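Local coordinates for protein-tyrosine-phosphatase (Chaetomium thermophilum var. thermophilum DSM 1495, PDB 5M43), which probably removes phosphate from tyrosine and serine/threonine residues of proteins, this piece being the phosphatase domain of the Yvh1 protein, at residues 31-42 / 49-59; 77-85 / 94-102. One frame throughout, in Å; residues are numbered along the deposited sequence.

Contact 1 of 2, residues 31-42 / 49-59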
ATOM      1  N   ILE A  31      14.639   3.261  -0.680  1.00 21.87           N
ATOM      2  CA  ILE A  31      13.356   3.545  -0.025  1.00 20.50           C
ATOM      3  C   ILE A  31      13.507   4.717   0.937  1.00 25.21           C
ATOM      4  O   ILE A  31      14.443   4.777   1.752  1.00 24.80           O
ATOM      5  CB  ILE A  31      12.848   2.275   0.689  1.00 21.18           C
ATOM      6  CG1 ILE A  31      12.356   1.304  -0.384  1.00 21.10           C
ATOM      7  CG2 ILE A  31      11.720   2.592   1.729  1.00 23.62           C
ATOM      8  CD1 ILE A  31      12.362  -0.196   0.011  1.00 22.48           C
ATOM      9  N   THR A  32      12.570   5.674   0.848  1.00 22.43           N
ATOM     10  CA  THR A  32      12.592   6.864   1.699  1.00 24.72           C
ATOM     11  C   THR A  32      11.426   6.913   2.672  1.00 25.72           C
ATOM     12  O   THR A  32      11.470   7.671   3.663  1.00 25.83           O
ATOM     13  CB  THR A  32      12.540   8.130   0.825  1.00 23.97           C
ATOM     14  OG1 THR A  32      11.370   8.090  -0.009  1.00 25.44           O
ATOM     15  CG2 THR A  32      13.762   8.253  -0.072  1.00 24.83           C
ATOM     16  N   HIS A  33      10.379   6.153   2.406  1.00 20.90           N
ATOM     17  CA  HIS A  33       9.137   6.208   3.172  1.00 21.17           C
ATOM     18  C   HIS A  33       8.706   4.789   3.428  1.00 22.36           C
ATOM     19  O   HIS A  33       8.719   3.982   2.503  1.00 23.26           O
ATOM     20  CB  HIS A  33       7.992   6.934   2.422  1.00 23.01           C
ATOM     21  CG  HIS A  33       8.211   8.400   2.252  1.00 24.63           C
ATOM     22  ND1 HIS A  33       9.201   8.926   1.452  1.00 24.75           N
ATOM     23  CD2 HIS A  33       7.519   9.454   2.742  1.00 27.76           C
ATOM     24  CE1 HIS A  33       9.130  10.253   1.484  1.00 25.91           C
ATOM     25  NE2 HIS A  33       8.119  10.594   2.271  1.00 29.90           N
ATOM     26  N   ILE A  34       8.320   4.481   4.664  1.00 23.89           N
ATOM     27  CA  ILE A  34       7.811   3.152   5.002  1.00 22.39           C
ATOM     28  C   ILE A  34       6.438   3.314   5.651  1.00 22.26           C
ATOM     29  O   ILE A  34       6.304   4.020   6.665  1.00 23.51           O
ATOM     30  CB  ILE A  34       8.755   2.392   5.948  1.00 23.42           C
ATOM     31  CG1 ILE A  34      10.113   2.125   5.237  1.00 23.59           C
ATOM     32  CG2 ILE A  34       8.101   1.072   6.444  1.00 23.25           C
ATOM     33  CD1 ILE A  34      11.091   1.370   6.089  1.00 24.42           C
ATOM     34  N   LEU A  35       5.421   2.679   5.056  1.00 20.12           N
ATOM     35  CA  LEU A  35       4.101   2.530   5.686  1.00 20.43           C
ATOM     36  C   LEU A  35       4.003   1.109   6.217  1.00 22.46           C
ATOM     37  O   LEU A  35       4.007   0.151   5.431  1.00 22.03           O
ATOM     38  CB  LEU A  35       3.013   2.810   4.649  1.00 20.81           C
ATOM     39  CG  LEU A  35       1.587   2.520   5.143  1.00 23.70           C
ATOM     40  CD1 LEU A  35       1.240   3.404   6.355  1.00 24.55           C
ATOM     41  CD2 LEU A  35       0.570   2.729   4.024  1.00 23.95           C
ATOM     42  N   SER A  36       3.926   0.979   7.547  1.00 22.45           N
ATOM     43  CA  SER A  36       3.710  -0.306   8.205  1.00 24.46           C
ATOM     44  C   SER A  36       2.215  -0.470   8.438  1.00 20.74           C
ATOM     45  O   SER A  36       1.631   0.194   9.307  1.00 23.70           O
ATOM     46  CB  SER A  36       4.484  -0.400   9.523  1.00 25.47           C
ATOM     47  OG  SER A  36       5.865  -0.069   9.347  1.00 25.50           O
ATOM     48  N   VAL A  37       1.593  -1.398   7.710  1.00 21.10           N
ATOM     49  CA  VAL A  37       0.181  -1.692   7.959  1.00 22.03           C
ATOM     50  C   VAL A  37       0.198  -2.816   8.988  1.00 25.58           C
ATOM     51  O   VAL A  37      -0.169  -3.955   8.682  1.00 24.05           O
ATOM     52  CB  VAL A  37      -0.560  -2.087   6.677  1.00 20.81           C
ATOM     53  CG1 VAL A  37      -2.070  -2.097   6.891  1.00 21.94           C
ATOM     54  CG2 VAL A  37      -0.248  -1.053   5.510  1.00 21.25           C
ATOM     55  N   ILE A  38       0.827  -2.524  10.123  1.00 25.17           N
ATOM     56  CA  ILE A  38       1.008  -3.418  11.248  1.00 24.93           C
ATOM     57  C   ILE A  38       1.727  -2.606  12.283  1.00 26.23           C
ATOM     58  O   ILE A  38       2.356  -1.662  11.951  1.00 26.69           O
ATOM     59  CB  ILE A  38       1.853  -4.638  10.799  1.00 23.48           C
ATOM     60  CG1 ILE A  38       2.019  -5.653  11.916  1.00 25.42           C
ATOM     61  CG2 ILE A  38       3.219  -4.223  10.320  1.00 26.86           C
ATOM     62  CD1 ILE A  38       2.618  -6.926  11.402  1.00 26.07           C
ATOM     63  N   ASP A  39       1.604  -2.970  13.544  1.00 28.30           N
ATOM     64  CA  ASP A  39       2.389  -2.258  14.518  1.00 29.19           C
ATOM     65  C   ASP A  39       3.852  -2.537  14.238  1.00 29.62           C
ATOM     66  O   ASP A  39       4.240  -3.698  14.094  1.00 29.97           O
ATOM     67  CB  ASP A  39       2.019  -2.727  15.931  1.00 31.71           C
ATOM     68  CG  ASP A  39       2.769  -1.965  17.002  1.00 40.75           C
ATOM     69  OD1 ASP A  39       3.332  -2.638  17.926  1.00 45.17           O
ATOM     70  OD2 ASP A  39       2.747  -0.717  16.962  1.00 38.35           O
ATOM     71  N   HIS A  40       4.663  -1.492  14.188  1.00 29.07           N
ATOM     72  CA  HIS A  40       6.061  -1.623  13.793  1.00 30.71           C
ATOM     73  C   HIS A  40       6.806  -0.393  14.269  1.00 30.13           C
ATOM     74  O   HIS A  40       6.260   0.715  14.230  1.00 33.19           O
ATOM     75  CB  HIS A  40       6.144  -1.728  12.262  1.00 26.05           C
ATOM     76  CG  HIS A  40       7.507  -2.084  11.736  1.00 28.20           C
ATOM     77  ND1 HIS A  40       7.962  -3.376  11.707  1.00 31.19           N
ATOM     78  CD2 HIS A  40       8.480  -1.329  11.165  1.00 29.67           C
ATOM     79  CE1 HIS A  40       9.161  -3.415  11.143  1.00 31.85           C
ATOM     80  NE2 HIS A  40       9.507  -2.185  10.821  1.00 28.07           N
ATOM     81  N   THR A  41       8.070  -0.589  14.641  1.00 31.79           N
ATOM     82  CA  THR A  41       9.010   0.489  14.930  1.00 36.13           C
ATOM     83  C   THR A  41      10.284   0.301  14.101  1.00 36.05           C
ATOM     84  O   THR A  41      10.905  -0.768  14.152  1.00 37.49           O
ATOM     85  CB  THR A  41       9.369   0.507  16.429  1.00 41.74           C
ATOM     86  OG1 THR A  41       8.183   0.644  17.218  1.00 44.40           O
ATOM     87  CG2 THR A  41      10.293   1.677  16.746  1.00 44.83           C
ATOM     88  N   VAL A  42      10.700   1.347  13.346  1.00 38.74           N
ATOM     89  CA  VAL A  42      11.949   1.252  12.577  1.00 39.05           C
ATOM     90  C   VAL A  42      13.144   1.493  13.500  1.00 43.64           C
ATOM     91  O   VAL A  42      13.047   2.206  14.504  1.00 46.23           O
ATOM     92  CB  VAL A  42      11.966   2.223  11.380  1.00 36.92           C
ATOM     93  CG1 VAL A  42      10.833   1.904  10.451  1.00 34.88           C
ATOM     94  CG2 VAL A  42      11.880   3.672  11.830  1.00 40.13           C
ATOM     95  N   PHE A  49      17.781   3.504   8.287  1.00 34.81           N
ATOM     96  CA  PHE A  49      16.444   3.908   8.723  1.00 34.72           C
ATOM     97  C   PHE A  49      16.401   5.268   9.390  1.00 34.78           C
ATOM     98  O   PHE A  49      15.303   5.782   9.611  1.00 35.74           O
ATOM     99  CB  PHE A  49      15.856   2.862   9.689  1.00 34.60           C
ATOM    100  CG  PHE A  49      15.665   1.492   9.054  1.00 30.50           C
ATOM    101  CD1 PHE A  49      14.499   1.207   8.356  1.00 30.09           C
ATOM    102  CD2 PHE A  49      16.657   0.501   9.145  1.00 31.12           C
ATOM    103  CE1 PHE A  49      14.313  -0.034   7.728  1.00 26.47           C
ATOM    104  CE2 PHE A  49      16.481  -0.744   8.531  1.00 28.92           C
ATOM    105  CZ  PHE A  49      15.297  -1.035   7.840  1.00 25.39           C
ATOM    106  N   ARG A  50      17.558   5.874   9.677  1.00 37.12           N
ATOM    107  CA  ARG A  50      17.603   7.042  10.552  1.00 42.96           C
ATOM    108  C   ARG A  50      16.723   8.177  10.038  1.00 41.83           C
ATOM    109  O   ARG A  50      16.075   8.881  10.835  1.00 45.23           O
ATOM    110  CB  ARG A  50      19.044   7.512  10.704  1.00 49.19           C
ATOM    111  CG  ARG A  50      19.179   8.945  11.221  1.00 57.20           C
ATOM    112  CD  ARG A  50      20.592   9.201  11.721  1.00 63.33           C
ATOM    113  NE  ARG A  50      20.873   8.404  12.917  1.00 67.72           N
ATOM    114  CZ  ARG A  50      20.481   8.736  14.148  1.00 71.16           C
ATOM    115  NH1 ARG A  50      19.791   9.852  14.357  1.00 72.79           N
ATOM    116  NH2 ARG A  50      20.774   7.950  15.179  1.00 73.13           N
ATOM    117  N   HIS A  51      16.667   8.375   8.722  1.00 36.90           N
ATOM    118  CA  HIS A  51      15.881   9.489   8.197  1.00 40.34           C
ATOM    119  C   HIS A  51      14.650   9.055   7.403  1.00 36.66           C
ATOM    120  O   HIS A  51      14.062   9.881   6.704  1.00 37.44           O
ATOM    121  CB  HIS A  51      16.776  10.398   7.345  1.00 45.12           C
ATOM    122  CG  HIS A  51      17.927  11.000   8.107  1.00 49.56           C
ATOM    123  ND1 HIS A  51      17.777  12.050   8.991  1.00 52.01           N
ATOM    124  CD2 HIS A  51      19.245  10.675   8.135  1.00 51.70           C
ATOM    125  CE1 HIS A  51      18.950  12.350   9.520  1.00 54.23           C
ATOM    126  NE2 HIS A  51      19.857  11.529   9.021  1.00 53.38           N
ATOM    127  N   VAL A  52      14.247   7.786   7.469  0.54 33.32           N
ATOM    128  CA  VAL A  52      13.064   7.396   6.713  0.54 30.52           C
ATOM    129  C   VAL A  52      11.834   8.018   7.351  0.54 32.07           C
ATOM    130  O   VAL A  52      11.783   8.262   8.564  0.54 32.64           O
ATOM    131  CB  VAL A  52      12.935   5.864   6.606  0.54 29.99           C
ATOM    132  CG1 VAL A  52      14.225   5.280   5.996  0.54 31.43           C
ATOM    133  CG2 VAL A  52      12.610   5.268   7.955  0.54 29.72           C
ATOM    134  N   LYS A  53      10.851   8.326   6.510  1.00 29.57           N
ATOM    135  CA  LYS A  53       9.557   8.843   6.951  1.00 31.80           C
ATOM    136  C   LYS A  53       8.676   7.625   7.220  1.00 31.19           C
ATOM    137  O   LYS A  53       8.475   6.803   6.322  1.00 28.48           O
ATOM    138  CB  LYS A  53       8.969   9.756   5.872  1.00 33.84           C
ATOM    139  CG  LYS A  53       7.621  10.397   6.237  1.00 40.61           C
ATOM    140  CD  LYS A  53       7.805  11.515   7.211  1.00 48.09           C
ATOM    141  CE  LYS A  53       6.500  12.304   7.374  1.00 50.80           C
ATOM    142  NZ  LYS A  53       6.550  13.183   8.596  1.00 56.10           N
ATOM    143  N   HIS A  54       8.197   7.469   8.456  1.00 30.35           N
ATOM    144  CA  HIS A  54       7.541   6.240   8.875  1.00 27.08           C
ATOM    145  C   HIS A  54       6.137   6.493   9.415  1.00 30.06           C
ATOM    146  O   HIS A  54       5.949   7.400  10.227  1.00 32.75           O
ATOM    147  CB  HIS A  54       8.375   5.555   9.956  1.00 30.99           C
ATOM    148  CG  HIS A  54       7.860   4.214  10.341  1.00 31.90           C
ATOM    149  ND1 HIS A  54       7.740   3.809  11.649  1.00 33.30           N
ATOM    150  CD2 HIS A  54       7.393   3.192   9.582  1.00 28.19           C
ATOM    151  CE1 HIS A  54       7.225   2.594  11.682  1.00 31.98           C
ATOM    152  NE2 HIS A  54       7.019   2.192  10.439  1.00 28.78           N
ATOM    153  N   LEU A  55       5.169   5.676   8.992  1.00 24.78           N
ATOM    154  CA  LEU A  55       3.838   5.641   9.588  1.00 27.82           C
ATOM    155  C   LEU A  55       3.491   4.190   9.874  1.00 28.24           C
ATOM    156  O   LEU A  55       3.617   3.349   8.977  1.00 26.74           O
ATOM    157  CB  LEU A  55       2.791   6.268   8.657  1.00 27.45           C
ATOM    158  CG  LEU A  55       1.326   6.140   9.109  1.00 30.68           C
ATOM    159  CD1 LEU A  55       1.135   6.915  10.407  1.00 30.73           C
ATOM    160  CD2 LEU A  55       0.336   6.690   8.036  1.00 32.05           C
ATOM    161  N   SER A  56       3.099   3.892  11.112  1.00 27.77           N
ATOM    162  CA  SER A  56       2.616   2.561  11.491  1.00 27.31           C
ATOM    163  C   SER A  56       1.170   2.612  11.966  1.00 30.27           C
ATOM    164  O   SER A  56       0.775   3.461  12.793  1.00 32.93           O
ATOM    165  CB  SER A  56       3.512   1.906  12.561  1.00 27.78           C
ATOM    166  OG  SER A  56       2.875   0.755  13.115  1.00 30.55           O
ATOM    167  N   ILE A  57       0.376   1.685  11.452  1.00 28.30           N
ATOM    168  CA  ILE A  57      -1.011   1.519  11.845  1.00 30.51           C
ATOM    169  C   ILE A  57      -1.163   0.154  12.491  1.00 29.40           C
ATOM    170  O   ILE A  57      -0.821  -0.866  11.876  1.00 28.42           O
ATOM    171  CB  ILE A  57      -1.928   1.650  10.626  1.00 32.60           C
ATOM    172  CG1 ILE A  57      -1.859   3.092  10.105  1.00 36.15           C
ATOM    173  CG2 ILE A  57      -3.394   1.328  10.995  1.00 32.25           C
ATOM    174  CD1 ILE A  57      -2.463   3.212   8.724  1.00 35.25           C
ATOM    175  N   ASP A  58      -1.704   0.130  13.716  1.00 28.53           N
ATOM    176  CA  ASP A  58      -1.818  -1.107  14.472  1.00 30.54           C
ATOM    177  C   ASP A  58      -3.084  -1.821  14.016  1.00 33.62           C
ATOM    178  O   ASP A  58      -4.199  -1.466  14.434  1.00 31.32           O
ATOM    179  CB  ASP A  58      -1.856  -0.788  15.965  1.00 34.83           C
ATOM    180  CG  ASP A  58      -1.884  -2.006  16.812  1.00 38.88           C
ATOM    181  OD1 ASP A  58      -2.139  -1.851  18.028  1.00 45.16           O
ATOM    182  OD2 ASP A  58      -1.723  -3.105  16.288  1.00 36.14           O
ATOM    183  N   ILE A  59      -2.942  -2.816  13.140  1.00 31.21           N
ATOM    184  CA  ILE A  59      -4.095  -3.617  12.726  1.00 31.20           C
ATOM    185  C   ILE A  59      -3.644  -5.041  12.492  1.00 28.73           C
ATOM    186  O   ILE A  59      -2.508  -5.287  12.071  1.00 27.05           O
ATOM    187  CB  ILE A  59      -4.768  -3.042  11.451  1.00 31.33           C
ATOM    188  CG1 ILE A  59      -6.044  -3.786  11.046  1.00 31.76           C
ATOM    189  CG2 ILE A  59      -3.818  -2.980  10.299  1.00 26.61           C
ATOM    190  CD1 ILE A  59      -6.811  -3.086   9.872  1.00 35.34           C
TER
HETATM  191  O   HOH W   1      12.791  10.139   3.850  1.00 52.28           O
HETATM  192  O   HOH W   2      -0.393  -4.570  14.484  1.00 35.83           O
HETATM  193  O   HOH W   3       1.287   1.041  15.550  1.00 39.51           O
HETATM  194  O   HOH W   4       9.208   3.860  14.045  1.00 36.34           O

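Contact 2 of 2, residues 77-85 / 94-102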
ATOM      1  N   PHE A  77      -0.597   9.074   2.646  1.00 21.33           N
ATOM      2  CA  PHE A  77       0.808   8.819   2.960  1.00 22.39           C
ATOM      3  C   PHE A  77       1.573   8.326   1.732  1.00 22.82           C
ATOM      4  O   PHE A  77       2.653   8.837   1.401  1.00 24.17           O
ATOM      5  CB  PHE A  77       0.948   7.760   4.066  1.00 22.79           C
ATOM      6  CG  PHE A  77       2.349   7.539   4.471  1.00 24.60           C
ATOM      7  CD1 PHE A  77       2.908   8.329   5.490  1.00 25.91           C
ATOM      8  CD2 PHE A  77       3.110   6.509   3.864  1.00 22.05           C
ATOM      9  CE1 PHE A  77       4.240   8.124   5.905  1.00 28.24           C
ATOM     10  CE2 PHE A  77       4.463   6.290   4.255  1.00 22.66           C
ATOM     11  CZ  PHE A  77       5.013   7.116   5.294  1.00 22.91           C
ATOM     12  N   ILE A  78       1.005   7.365   1.016  1.00 21.82           N
ATOM     13  CA  ILE A  78       1.660   6.816  -0.174  1.00 19.95           C
ATOM     14  C   ILE A  78       1.783   7.894  -1.252  1.00 22.17           C
ATOM     15  O   ILE A  78       2.875   8.132  -1.817  1.00 21.58           O
ATOM     16  CB  ILE A  78       0.887   5.597  -0.694  1.00 18.32           C
ATOM     17  CG1 ILE A  78       0.890   4.459   0.367  1.00 18.85           C
ATOM     18  CG2 ILE A  78       1.485   5.114  -2.036  1.00 21.09           C
ATOM     19  CD1 ILE A  78      -0.051   3.354   0.028  1.00 20.77           C
ATOM     20  N   ASP A  79       0.678   8.592  -1.539  1.00 20.79           N
ATOM     21  CA  ASP A  79       0.725   9.610  -2.582  1.00 22.82           C
ATOM     22  C   ASP A  79       1.698  10.723  -2.220  1.00 22.79           C
ATOM     23  O   ASP A  79       2.482  11.166  -3.062  1.00 23.55           O
ATOM     24  CB  ASP A  79      -0.689  10.167  -2.829  1.00 22.73           C
ATOM     25  CG  ASP A  79      -0.726  11.183  -3.946  1.00 25.07           C
ATOM     26  OD1 ASP A  79      -0.501  10.733  -5.077  1.00 25.35           O
ATOM     27  OD2 ASP A  79      -1.062  12.376  -3.666  1.00 27.94           O
ATOM     28  N   SER A  80       1.631  11.252  -0.981  1.00 26.22           N
ATOM     29  CA  SER A  80       2.530  12.361  -0.678  1.00 29.14           C
ATOM     30  C   SER A  80       3.984  11.909  -0.635  1.00 27.80           C
ATOM     31  O   SER A  80       4.884  12.666  -1.042  1.00 29.13           O
ATOM     32  CB  SER A  80       2.137  13.072   0.616  1.00 36.13           C
ATOM     33  OG  SER A  80       2.232  12.208   1.707  1.00 40.09           O
ATOM     34  N   GLY A  81       4.254  10.682  -0.180  1.00 26.05           N
ATOM     35  CA  GLY A  81       5.630  10.198  -0.245  1.00 26.57           C
ATOM     36  C   GLY A  81       6.142  10.056  -1.671  1.00 26.63           C
ATOM     37  O   GLY A  81       7.263  10.484  -1.970  1.00 28.05           O
ATOM     38  N   LEU A  82       5.308   9.543  -2.583  1.00 22.31           N
ATOM     39  CA  LEU A  82       5.734   9.451  -3.994  1.00 24.93           C
ATOM     40  C   LEU A  82       5.929  10.824  -4.637  1.00 27.97           C
ATOM     41  O   LEU A  82       6.883  11.027  -5.411  1.00 28.07           O
ATOM     42  CB  LEU A  82       4.721   8.653  -4.800  1.00 21.25           C
ATOM     43  CG  LEU A  82       4.639   7.168  -4.382  1.00 21.47           C
ATOM     44  CD1 LEU A  82       3.442   6.492  -5.042  1.00 21.36           C
ATOM     45  CD2 LEU A  82       6.030   6.409  -4.727  1.00 24.01           C
ATOM     46  N   ARG A  83       5.025  11.783  -4.374  1.00 26.36           N
ATOM     47  CA  ARG A  83       5.130  13.071  -5.041  1.00 28.18           C
ATOM     48  C   ARG A  83       6.150  13.974  -4.373  1.00 32.84           C
ATOM     49  O   ARG A  83       6.635  14.928  -4.996  1.00 32.39           O
ATOM     50  CB  ARG A  83       3.738  13.751  -5.057  1.00 28.78           C
ATOM     51  CG  ARG A  83       2.699  12.984  -5.821  1.00 26.21           C
ATOM     52  CD  ARG A  83       1.378  13.792  -6.124  1.00 32.85           C
ATOM     53  NE  ARG A  83       0.459  12.969  -6.911  1.00 33.72           N
ATOM     54  CZ  ARG A  83       0.435  12.945  -8.244  1.00 35.77           C
ATOM     55  NH1 ARG A  83       1.292  13.692  -8.949  1.00 38.07           N
ATOM     56  NH2 ARG A  83      -0.418  12.145  -8.864  1.00 38.20           N
ATOM     57  N   GLY A  84       6.489  13.713  -3.119  1.00 39.31           N
ATOM     58  CA  GLY A  84       7.497  14.531  -2.466  1.00 47.90           C
ATOM     59  C   GLY A  84       7.025  15.895  -2.027  1.00 58.01           C
ATOM     60  O   GLY A  84       7.780  16.866  -2.136  1.00 56.84           O
ATOM     61  N   ILE A  85       5.799  15.993  -1.529  1.00 67.81           N
ATOM     62  CA  ILE A  85       5.281  17.236  -0.981  1.00 77.52           C
ATOM     63  C   ILE A  85       4.527  16.958   0.311  1.00 78.76           C
ATOM     64  O   ILE A  85       4.937  16.111   1.104  1.00 78.45           O
ATOM     65  CB  ILE A  85       4.384  17.955  -1.997  1.00 81.05           C
ATOM     66  CG1 ILE A  85       5.237  18.694  -3.024  1.00 83.44           C
ATOM     67  CG2 ILE A  85       3.453  18.914  -1.285  1.00 83.80           C
ATOM     68  CD1 ILE A  85       4.703  18.593  -4.428  1.00 83.85           C
ATOM     69  N   ALA A  94       9.847  20.016  -4.632  1.00 54.69           N
ATOM     70  CA  ALA A  94       9.361  18.673  -4.331  1.00 49.42           C
ATOM     71  C   ALA A  94      10.507  17.691  -4.487  1.00 48.97           C
ATOM     72  O   ALA A  94      11.371  17.864  -5.351  1.00 47.68           O
ATOM     73  CB  ALA A  94       8.205  18.277  -5.251  1.00 46.42           C
ATOM     74  N   SER A  95      10.543  16.671  -3.631  1.00 46.18           N
ATOM     75  CA  SER A  95      11.564  15.631  -3.755  1.00 46.07           C
ATOM     76  C   SER A  95      10.883  14.268  -3.772  1.00 41.58           C
ATOM     77  O   SER A  95      10.717  13.621  -2.729  1.00 39.63           O
ATOM     78  CB  SER A  95      12.594  15.737  -2.641  1.00 51.98           C
ATOM     79  OG  SER A  95      11.934  16.060  -1.445  1.00 54.33           O
ATOM     80  N   PRO A  96      10.501  13.795  -4.956  1.00 39.09           N
ATOM     81  CA  PRO A  96       9.748  12.538  -5.055  1.00 32.01           C
ATOM     82  C   PRO A  96      10.460  11.412  -4.306  1.00 32.53           C
ATOM     83  O   PRO A  96      11.682  11.277  -4.370  1.00 35.30           O
ATOM     84  CB  PRO A  96       9.702  12.281  -6.567  1.00 33.78           C
ATOM     85  CG  PRO A  96       9.855  13.669  -7.219  1.00 38.45           C
ATOM     86  CD  PRO A  96      10.624  14.509  -6.244  1.00 38.80           C
ATOM     87  N   GLY A  97       9.686  10.600  -3.589  1.00 28.57           N
ATOM     88  CA  GLY A  97      10.228   9.562  -2.744  1.00 27.27           C
ATOM     89  C   GLY A  97      10.025   8.159  -3.303  1.00 25.23           C
ATOM     90  O   GLY A  97       9.542   7.932  -4.406  1.00 27.10           O
ATOM     91  N   VAL A  98      10.498   7.204  -2.525  1.00 21.18           N
ATOM     92  CA  VAL A  98      10.286   5.791  -2.818  1.00 19.44           C
ATOM     93  C   VAL A  98       9.598   5.170  -1.614  1.00 18.66           C
ATOM     94  O   VAL A  98      10.155   5.169  -0.502  1.00 20.41           O
ATOM     95  CB  VAL A  98      11.614   5.063  -3.108  1.00 19.06           C
ATOM     96  CG1 VAL A  98      11.421   3.494  -3.228  1.00 20.56           C
ATOM     97  CG2 VAL A  98      12.251   5.658  -4.397  1.00 21.72           C
ATOM     98  N   VAL A  99       8.406   4.619  -1.828  1.00 18.97           N
ATOM     99  CA  VAL A  99       7.558   4.176  -0.738  1.00 17.14           C
ATOM    100  C   VAL A  99       7.505   2.656  -0.646  1.00 18.68           C
ATOM    101  O   VAL A  99       7.159   1.979  -1.632  1.00 18.97           O
ATOM    102  CB  VAL A  99       6.122   4.679  -0.899  1.00 18.15           C
ATOM    103  CG1 VAL A  99       5.225   4.173   0.283  1.00 17.17           C
ATOM    104  CG2 VAL A  99       6.083   6.216  -0.977  1.00 21.38           C
ATOM    105  N   LEU A 100       7.803   2.127   0.544  1.00 19.42           N
ATOM    106  CA  LEU A 100       7.578   0.709   0.874  1.00 18.83           C
ATOM    107  C   LEU A 100       6.329   0.637   1.735  1.00 19.58           C
ATOM    108  O   LEU A 100       6.248   1.359   2.729  1.00 19.88           O
ATOM    109  CB  LEU A 100       8.747   0.111   1.656  1.00 19.99           C
ATOM    110  CG  LEU A 100       8.455  -1.244   2.321  1.00 20.51           C
ATOM    111  CD1 LEU A 100       8.213  -2.346   1.233  1.00 21.45           C
ATOM    112  CD2 LEU A 100       9.685  -1.613   3.212  1.00 20.83           C
ATOM    113  N   VAL A 101       5.412  -0.265   1.384  1.00 17.05           N
ATOM    114  CA  VAL A 101       4.272  -0.597   2.228  1.00 16.65           C
ATOM    115  C   VAL A 101       4.510  -2.031   2.667  1.00 17.69           C
ATOM    116  O   VAL A 101       4.654  -2.930   1.824  1.00 18.80           O
ATOM    117  CB  VAL A 101       2.934  -0.449   1.490  1.00 16.24           C
ATOM    118  CG1 VAL A 101       1.716  -0.774   2.480  1.00 18.22           C
ATOM    119  CG2 VAL A 101       2.764   0.976   0.891  1.00 17.28           C
ATOM    120  N   HIS A 102       4.546  -2.279   3.971  1.00 18.65           N
ATOM    121  CA  HIS A 102       4.758  -3.668   4.384  1.00 19.37           C
ATOM    122  C   HIS A 102       3.792  -4.081   5.495  1.00 20.38           C
ATOM    123  O   HIS A 102       3.193  -3.249   6.182  1.00 21.23           O
ATOM    124  CB  HIS A 102       6.218  -3.927   4.916  1.00 21.59           C
ATOM    125  CG  HIS A 102       6.395  -3.487   6.338  1.00 21.95           C
ATOM    126  ND1 HIS A 102       6.225  -4.345   7.412  1.00 22.43           N
ATOM    127  CD2 HIS A 102       6.697  -2.266   6.870  1.00 21.26           C
ATOM    128  CE1 HIS A 102       6.412  -3.675   8.529  1.00 23.96           C
ATOM    129  NE2 HIS A 102       6.720  -2.427   8.231  1.00 22.03           N
TER
HETATM  130  O   HOH W   5       8.442   9.066  -6.618  1.00 27.28           O

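Contact 1 of 2, residues 31-42 / 49-59
S36 OG is gripped by two histidines. H54 NE2 reaches it from across the contact at 2.8 Å, and H102 NE2 of strand 99-102 is hydrogen-bonded to the same hydroxyl. The hydroxyl meets the H54 ring at its edge, in plane. H54 turns CG away from its own backbone N (chi1 -174°), carrying the ring edge to S36 OG. V42 CG1 sits over the centre of one face in a CH-pi contact, 3.6 Å from the centroid. A water joins H54 ND1 to V42 N. Replacing the ring by an alanine is likely to leave S36 OG with H102 alone of its two histidines, V42 CG1 without its aromatic face, and the water on V42 N without H54 ND1. S56 OG donates to I38 O at 2.7 Å, after the inverse gamma turn centred on V37. On the face that carries H33, L35, K53 and L55, L35 CD1 lies 3.8 Å from L55 CD2, and K53 CB lies over one face of the H33 ring, nearest CD2. Strands 33-36 and 53-56 pair as a parallel ladder, 6° apart. With helix 47-50 they form a beta-alpha-beta unit at the sheet edge of this dual-specificity phosphatase domain.

Contact 2 of 2, residues 77-85 / 94-102
The C-terminal end of helix 71-83 meets the chain that leads into strand 99-102, the central strand of the phosphatase sheet. L82 CD2 and V99 CG2 touch at 3.8 Å, their side chains crossing at about a right angle. V99 CG2 is anti to the carbonyl carbon, which turns this methyl to the helix, against the backbone of G81 as well. One turn earlier, I78 CD1 packs on V101 CG2, also at 3.8 Å. Y117 of helix 109-121 touches both I78 and L82. The helix segment runs nearly antiparallel to the strand (155°). This is the helix-on-sheet packing of the protein-tyrosine phosphatase fold. Where the helix ends, the contact turns to backbone. G97 N-H is shared by two carbonyls, weakly in both cases: G81 O (2.9 Å) and L82 O (3.4 Å). A water donates to both L82 O and G97 O. G84 leaves the helix with positive phi (76°), and a side chain there would run into S95 and P96. G84 O takes a straighter bond from S95 N, 3.1 Å long, in the carbonyl plane on a lone pair. P96 CB lies 3.3 Å from L82 O. On the helix surface, R83 NE forms a salt bridge with D79 OD1 at 3.0 Å.

How the contacts relate
Both contacts belong to one sheet, since strands 33-36 and 99-102 are neighbours in it. Contact 1 pairs two strands edge to edge; contact 2 lays a helix on the next strand inward. They meet directly, with L35 N 2.8 Å from L100 O and T32 OG1 2.8 Å from V98 N. Helix 71-83 also serves both: I74 and F77 touch L35, while I78 and L82 reach strand 99-102. In contact 1, I34, L35, S36 and V42 are buried, while D39, K53 and D58 are exposed. It relies on ladder bonds and a histidine-serine network. Contact 2 is apolar around buried V99 and V101; at its helix end G81 and G97 are buried but S95, P96 and I85 exposed, joined by main-chain hydrogen bonds.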